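Local atomic coordinates of phosphate-specific transport system accessory protein PhoU homolog (Pseudomonas aeruginosa, PDB entry 4Q25), a protein that probably takes part in regulating phosphate uptake, as a homodimeric helix-bundle accessory protein of the Pst transport system and a negative regulator of the Pho regulon. Residues 13-18 with 74-79; 89-94 with 215-220. All blocks are in the same frame, centred on the assembly; numbering follows the deposited sequence.

Interaction 1 of 2, residues 13-18 with 74-79; sequences QQFNAE and VRILAR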
loop_
_atom_site.group_PDB
_atom_site.type_symbol
_atom_site.label_atom_id
_atom_site.label_comp_id
_atom_site.label_asym_id
_atom_site.label_seq_id
_atom_site.Cartn_x
_atom_site.Cartn_y
_atom_site.Cartn_z
ATOM N N GLN A 13 -22.315 27.473 6.369
ATOM C CA GLN A 13 -23.679 27.089 6.585
ATOM C C GLN A 13 -24.320 27.318 5.249
ATOM O O GLN A 13 -25.539 27.219 5.093
ATOM C CB GLN A 13 -24.329 27.897 7.731
ATOM C CG GLN A 13 -24.783 29.326 7.426
ATOM C CD GLN A 13 -25.451 29.992 8.623
ATOM O OE1 GLN A 13 -24.902 30.915 9.218
ATOM N NE2 GLN A 13 -26.642 29.517 8.985
ATOM N N GLN A 14 -23.467 27.643 4.285
ATOM C CA GLN A 14 -23.204 26.816 3.119
ATOM C C GLN A 14 -21.814 26.165 3.039
ATOM O O GLN A 14 -21.473 25.563 2.035
ATOM C CB GLN A 14 -23.468 27.647 1.877
ATOM C CG GLN A 14 -24.939 28.003 1.713
ATOM C CD GLN A 14 -25.222 28.895 0.518
ATOM O OE1 GLN A 14 -24.352 29.622 0.063
ATOM N NE2 GLN A 14 -26.445 28.834 0.000
ATOM N N PHE A 15 -21.010 26.278 4.083
ATOM C CA PHE A 15 -19.765 25.544 4.143
ATOM C C PHE A 15 -20.118 24.109 4.313
ATOM O O PHE A 15 -19.359 23.215 4.005
ATOM C CB PHE A 15 -18.944 25.947 5.349
ATOM C CG PHE A 15 -17.687 25.165 5.489
ATOM C CD1 PHE A 15 -16.578 25.475 4.745
ATOM C CD2 PHE A 15 -17.609 24.126 6.388
ATOM C CE1 PHE A 15 -15.412 24.765 4.898
ATOM C CE2 PHE A 15 -16.449 23.410 6.535
ATOM C CZ PHE A 15 -15.350 23.725 5.789
ATOM N N ASN A 16 -21.286 23.903 4.862
ATOM C CA ASN A 16 -21.744 22.544 5.126
ATOM C C ASN A 16 -22.458 21.918 3.924
ATOM O O ASN A 16 -22.782 20.734 3.945
ATOM C CB ASN A 16 -22.637 22.528 6.365
ATOM C CG ASN A 16 -21.971 23.182 7.552
ATOM O OD1 ASN A 16 -22.445 24.202 8.063
ATOM N ND2 ASN A 16 -20.845 22.625 7.976
ATOM N N ALA A 17 -22.717 22.713 2.889
ATOM C CA ALA A 17 -23.140 22.162 1.615
ATOM C C ALA A 17 -21.908 21.550 0.973
ATOM O O ALA A 17 -21.882 20.365 0.693
ATOM C CB ALA A 17 -23.734 23.227 0.707
ATOM N N GLU A 18 -20.873 22.360 0.775
ATOM C CA GLU A 18 -19.683 21.891 0.096
ATOM C C GLU A 18 -19.033 20.722 0.852
ATOM O O GLU A 18 -18.362 19.887 0.253
ATOM C CB GLU A 18 -18.704 23.047 -0.196
ATOM C CG GLU A 18 -18.140 23.782 1.009
ATOM C CD GLU A 18 -17.356 25.030 0.613
ATOM O OE1 GLU A 18 -17.932 25.881 -0.123
ATOM O OE2 GLU A 18 -16.176 25.157 1.042
ATOM N N VAL A 74 -8.788 20.604 -0.038
ATOM C CA VAL A 74 -7.929 21.748 0.042
ATOM C C VAL A 74 -8.723 23.035 -0.007
ATOM O O VAL A 74 -8.571 23.871 0.829
ATOM C CB VAL A 74 -6.814 21.688 -1.030
ATOM C CG1 VAL A 74 -6.149 23.014 -1.240
ATOM C CG2 VAL A 74 -5.763 20.711 -0.616
ATOM N N ARG A 75 -9.644 23.147 -0.933
ATOM C CA ARG A 75 -10.401 24.358 -1.055
ATOM C C ARG A 75 -11.255 24.606 0.165
ATOM O O ARG A 75 -11.293 25.710 0.723
ATOM C CB ARG A 75 -11.215 24.308 -2.317
ATOM C CG ARG A 75 -10.386 23.910 -3.510
ATOM C CD ARG A 75 -11.063 24.185 -4.830
ATOM N NE ARG A 75 -12.408 23.649 -4.879
ATOM C CZ ARG A 75 -12.750 22.538 -5.509
ATOM N NH1 ARG A 75 -11.851 21.837 -6.151
ATOM N NH2 ARG A 75 -14.001 22.141 -5.498
ATOM N N ILE A 76 -11.872 23.551 0.643
ATOM C CA ILE A 76 -12.710 23.699 1.772
ATOM C C ILE A 76 -11.897 24.168 2.935
ATOM O O ILE A 76 -12.310 25.036 3.640
ATOM C CB ILE A 76 -13.348 22.367 2.189
ATOM C CG1 ILE A 76 -14.515 22.019 1.311
ATOM C CG2 ILE A 76 -13.888 22.436 3.599
ATOM C CD1 ILE A 76 -15.076 20.659 1.612
ATOM N N LEU A 77 -10.745 23.584 3.156
ATOM C CA LEU A 77 -9.951 23.956 4.304
ATOM C C LEU A 77 -9.447 25.380 4.195
ATOM O O LEU A 77 -9.330 26.080 5.162
ATOM C CB LEU A 77 -8.806 22.995 4.519
ATOM C CG LEU A 77 -9.104 21.680 5.217
ATOM C CD1 LEU A 77 -7.849 20.906 5.467
ATOM C CD2 LEU A 77 -9.851 21.853 6.515
ATOM N N ALA A 78 -9.120 25.778 2.987
ATOM C CA ALA A 78 -8.555 27.059 2.726
ATOM C C ALA A 78 -9.522 28.084 3.190
ATOM O O ALA A 78 -9.119 29.067 3.749
ATOM C CB ALA A 78 -8.274 27.231 1.264
ATOM N N ARG A 79 -10.818 27.876 3.056
ATOM C CA ARG A 79 -11.784 28.853 3.557
ATOM C C ARG A 79 -12.015 28.710 5.047
ATOM O O ARG A 79 -13.016 28.206 5.486
ATOM C CB ARG A 79 -13.129 28.699 2.882
ATOM C CG ARG A 79 -13.059 28.451 1.400
ATOM C CD ARG A 79 -14.435 28.085 0.920
ATOM N NE ARG A 79 -14.398 27.366 -0.338
ATOM C CZ ARG A 79 -14.315 27.954 -1.517
ATOM N NH1 ARG A 79 -14.253 29.270 -1.586
ATOM N NH2 ARG A 79 -14.285 27.233 -2.621
#
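The salt bridge between Glu18 and Arg79 is made through NE of the arginine. Its N-H points poorly at the acceptor: Glu18 OE2 and Arg79 NE are 3.2 Å apart, but the angle at the hydrogen is only 121°. The hydrogen bond is therefore weak. The carboxylate and guanidinium planes are 71° apart, far from a coplanar two-pronged pairing. The contact lies at one end of the helix bundle of the PhoU fold, where the start of helix 15-45 meets the end of helix 59-78. Gln14 holds the N-cap position of the first helix. Arg79 is the first residue to leave helical geometry after the second. An acid near a helix start and a base just past a helix end would probably both be favoured by the helix dipoles.

Phe15 crosses Ile76 at about a right angle. The ring as modelled has Ile76 O at its edge, in the ring plane, but a very short carbon contact between the two side chains makes its exact placement doubtful. Leu77 and Ala78, beyond this contact, pack on Leu87 of the second subunit. Glu18 has CG between its backbone N and carbonyl carbon (chi1 62°), with the chain extended beyond. This lays it alongside Ile76, the two side chains running in opposite directions. Glu18 CG lies 4.0 Å from Ile76 CG1, and the methyl Ile76 CD1 reaches Glu18 O at 3.6 Å.

Interaction 2 of 2, residues 89-94 with 215-220; sequences LIISIS and VIYLVR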
loop_
_atom_site.group_PDB
_atom_site.type_symbol
_atom_site.label_atom_id
_atom_site.label_comp_id
_atom_site.label_asym_id
_atom_site.label_seq_id
_atom_site.Cartn_x
_atom_site.Cartn_y
_atom_site.Cartn_z
ATOM N N LEU A 89 -13.528 15.393 9.970
ATOM C CA LEU A 89 -14.180 14.869 8.774
ATOM C C LEU A 89 -13.342 15.025 7.502
ATOM O O LEU A 89 -13.186 14.076 6.751
ATOM C CB LEU A 89 -15.547 15.514 8.561
ATOM C CG LEU A 89 -16.330 15.051 7.325
ATOM C CD1 LEU A 89 -16.825 13.611 7.460
ATOM C CD2 LEU A 89 -17.496 15.981 7.076
ATOM N N ILE A 90 -12.847 16.229 7.249
ATOM C CA ILE A 90 -11.939 16.479 6.131
ATOM C C ILE A 90 -10.710 15.565 6.211
ATOM O O ILE A 90 -10.267 15.006 5.213
ATOM C CB ILE A 90 -11.437 17.929 6.130
ATOM C CG1 ILE A 90 -12.595 18.904 5.953
ATOM C CG2 ILE A 90 -10.383 18.152 5.045
ATOM C CD1 ILE A 90 -13.227 18.846 4.587
ATOM N N ILE A 91 -10.155 15.425 7.403
ATOM C CA ILE A 91 -9.002 14.571 7.590
ATOM C C ILE A 91 -9.336 13.106 7.318
ATOM O O ILE A 91 -8.520 12.390 6.766
ATOM C CB ILE A 91 -8.415 14.740 9.000
ATOM C CG1 ILE A 91 -7.739 16.123 9.095
ATOM C CG2 ILE A 91 -7.424 13.623 9.338
ATOM C CD1 ILE A 91 -7.106 16.426 10.443
ATOM N N SER A 92 -10.513 12.668 7.738
ATOM C CA SER A 92 -10.956 11.305 7.509
ATOM C C SER A 92 -11.186 11.085 6.030
ATOM O O SER A 92 -10.954 10.001 5.518
ATOM C CB SER A 92 -12.249 11.014 8.281
ATOM O OG SER A 92 -11.934 10.831 9.649
ATOM N N ILE A 93 -11.637 12.120 5.337
ATOM C CA ILE A 93 -11.863 11.992 3.910
ATOM C C ILE A 93 -10.536 11.877 3.154
ATOM O O ILE A 93 -10.351 10.968 2.334
ATOM C CB ILE A 93 -12.688 13.141 3.371
ATOM C CG1 ILE A 93 -14.139 12.968 3.807
ATOM C CG2 ILE A 93 -12.612 13.190 1.854
ATOM C CD1 ILE A 93 -15.043 14.152 3.525
ATOM N N SER A 94 -9.605 12.779 3.426
ATOM C CA SER A 94 -8.387 12.796 2.639
ATOM C C SER A 94 -7.556 11.544 2.887
ATOM O O SER A 94 -6.934 11.049 1.987
ATOM C CB SER A 94 -7.573 14.069 2.884
ATOM O OG SER A 94 -6.936 14.021 4.127
ATOM N N VAL A 215 -13.311 6.314 10.773
ATOM C CA VAL A 215 -14.694 6.632 11.139
ATOM C C VAL A 215 -14.841 6.660 12.663
ATOM O O VAL A 215 -15.621 7.430 13.211
ATOM C CB VAL A 215 -15.704 5.645 10.503
ATOM C CG1 VAL A 215 -17.129 5.910 10.997
ATOM C CG2 VAL A 215 -15.670 5.767 8.979
ATOM N N ILE A 216 -14.068 5.826 13.334
ATOM C CA ILE A 216 -14.054 5.811 14.784
ATOM C C ILE A 216 -13.511 7.148 15.281
ATOM O O ILE A 216 -14.157 7.842 16.080
ATOM C CB ILE A 216 -13.203 4.636 15.301
ATOM C CG1 ILE A 216 -13.999 3.334 15.161
ATOM C CG2 ILE A 216 -12.807 4.851 16.746
ATOM C CD1 ILE A 216 -13.184 2.078 15.356
ATOM N N TYR A 217 -12.322 7.495 14.795
ATOM C CA TYR A 217 -11.663 8.754 15.126
ATOM C C TYR A 217 -12.586 9.924 14.842
ATOM O O TYR A 217 -12.732 10.803 15.666
ATOM C CB TYR A 217 -10.324 8.873 14.360
ATOM C CG TYR A 217 -9.842 10.275 14.097
ATOM C CD1 TYR A 217 -9.051 10.954 15.025
ATOM C CD2 TYR A 217 -10.172 10.927 12.912
ATOM C CE1 TYR A 217 -8.607 12.244 14.774
ATOM C CE2 TYR A 217 -9.735 12.215 12.653
ATOM C CZ TYR A 217 -8.954 12.867 13.580
ATOM O OH TYR A 217 -8.537 14.149 13.313
ATOM N N LEU A 218 -13.218 9.910 13.683
ATOM C CA LEU A 218 -14.207 10.907 13.314
ATOM C C LEU A 218 -15.303 11.033 14.375
ATOM O O LEU A 218 -15.625 12.150 14.810
ATOM C CB LEU A 218 -14.832 10.538 11.969
ATOM C CG LEU A 218 -15.690 11.515 11.165
ATOM C CD1 LEU A 218 -16.199 10.818 9.914
ATOM C CD2 LEU A 218 -16.880 12.060 11.940
ATOM N N VAL A 219 -15.874 9.900 14.789
ATOM C CA VAL A 219 -17.050 9.919 15.656
ATOM C C VAL A 219 -16.652 10.092 17.121
ATOM O O VAL A 219 -16.997 11.094 17.721
ATOM C CB VAL A 219 -17.951 8.681 15.435
ATOM C CG1 VAL A 219 -19.033 8.578 16.505
ATOM C CG2 VAL A 219 -18.599 8.744 14.056
ATOM N N ARG A 220 -15.909 9.131 17.676
ATOM C CA ARG A 220 -15.466 9.193 19.076
ATOM C C ARG A 220 -14.594 10.413 19.355
ATOM O O ARG A 220 -14.415 10.807 20.506
ATOM C CB ARG A 220 -14.706 7.928 19.487
ATOM C CG ARG A 220 -15.530 6.887 20.246
ATOM C CD ARG A 220 -14.632 6.004 21.124
ATOM N NE ARG A 220 -15.354 4.918 21.807
ATOM C CZ ARG A 220 -14.807 4.053 22.668
ATOM N NH1 ARG A 220 -13.514 4.129 22.985
ATOM N NH2 ARG A 220 -15.559 3.106 23.221
#
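Tyr217 and Ser92 meet through their first torsions. In Tyr217 a chi1 of 154° swings the ring away from its backbone N and over to helix 84-120. In Ser92 a chi1 of -76° sets OG beside the backbone N, facing helix 188-220. The hydroxyl then sits at the ring edge, in the ring plane, with Ser92 OG 3.7 Å from Tyr217 CD2. It also lies 3.7 Å from Leu218 CB, so it touches two successive residues of helix 188-220. These are van der Waals contacts. Ser92 OG is within hydrogen-bonding reach of two backbone carbonyls, Arg88 O one turn back in its own helix and Leu214 O across the interface. Its one proton can serve either or be shared between them. A buried polar atom is thus satisfied where the helices face each other.

Larger side chains pack on either side of this serine. Ile91 crosses Tyr217 at about a right angle near the phenol end, with Ile91 CD1 3.9 Å from Tyr217 OH. Ile91 CG2 is 4.3 Å from Tyr217 CE2. Leu89 and Leu218 lie side by side and point the same way, their methyls Leu89 CD1 and Leu218 CD1 3.8 Å apart. Arg88 adds a second polar link, from NH2 to Leu218 O.

The two segments are antiparallel, at 177°, and their axes are 9.4 Å apart. This is side-by-side packing of long bundle helices. Leu89 continues onto Leu19 of helix 15-45 and Phe148 of helix 127-149. Ile91 and Tyr217 together face Val74, on helix 59-78 of the second subunit.

From the N terminus, the chain runs out along helix 15-45 and returns through helices 49-56 and 59-78. Interaction 1 closes this first loop, with 55 residues between its segments. The chain then turns into helix 84-120, where interaction 2 opens. It closes only on helix 188-220, 120 residues later. The two loops follow in series and neither crosses the other. Their centres are 16 Å apart, and they touch: Leu77 CG meets Ile90 CG2 at 3.8 Å. Helix 84-120 therefore connects the early helices with the last one. Both contacts also reach the second subunit, so this part of the bundle lies near the dimer interface.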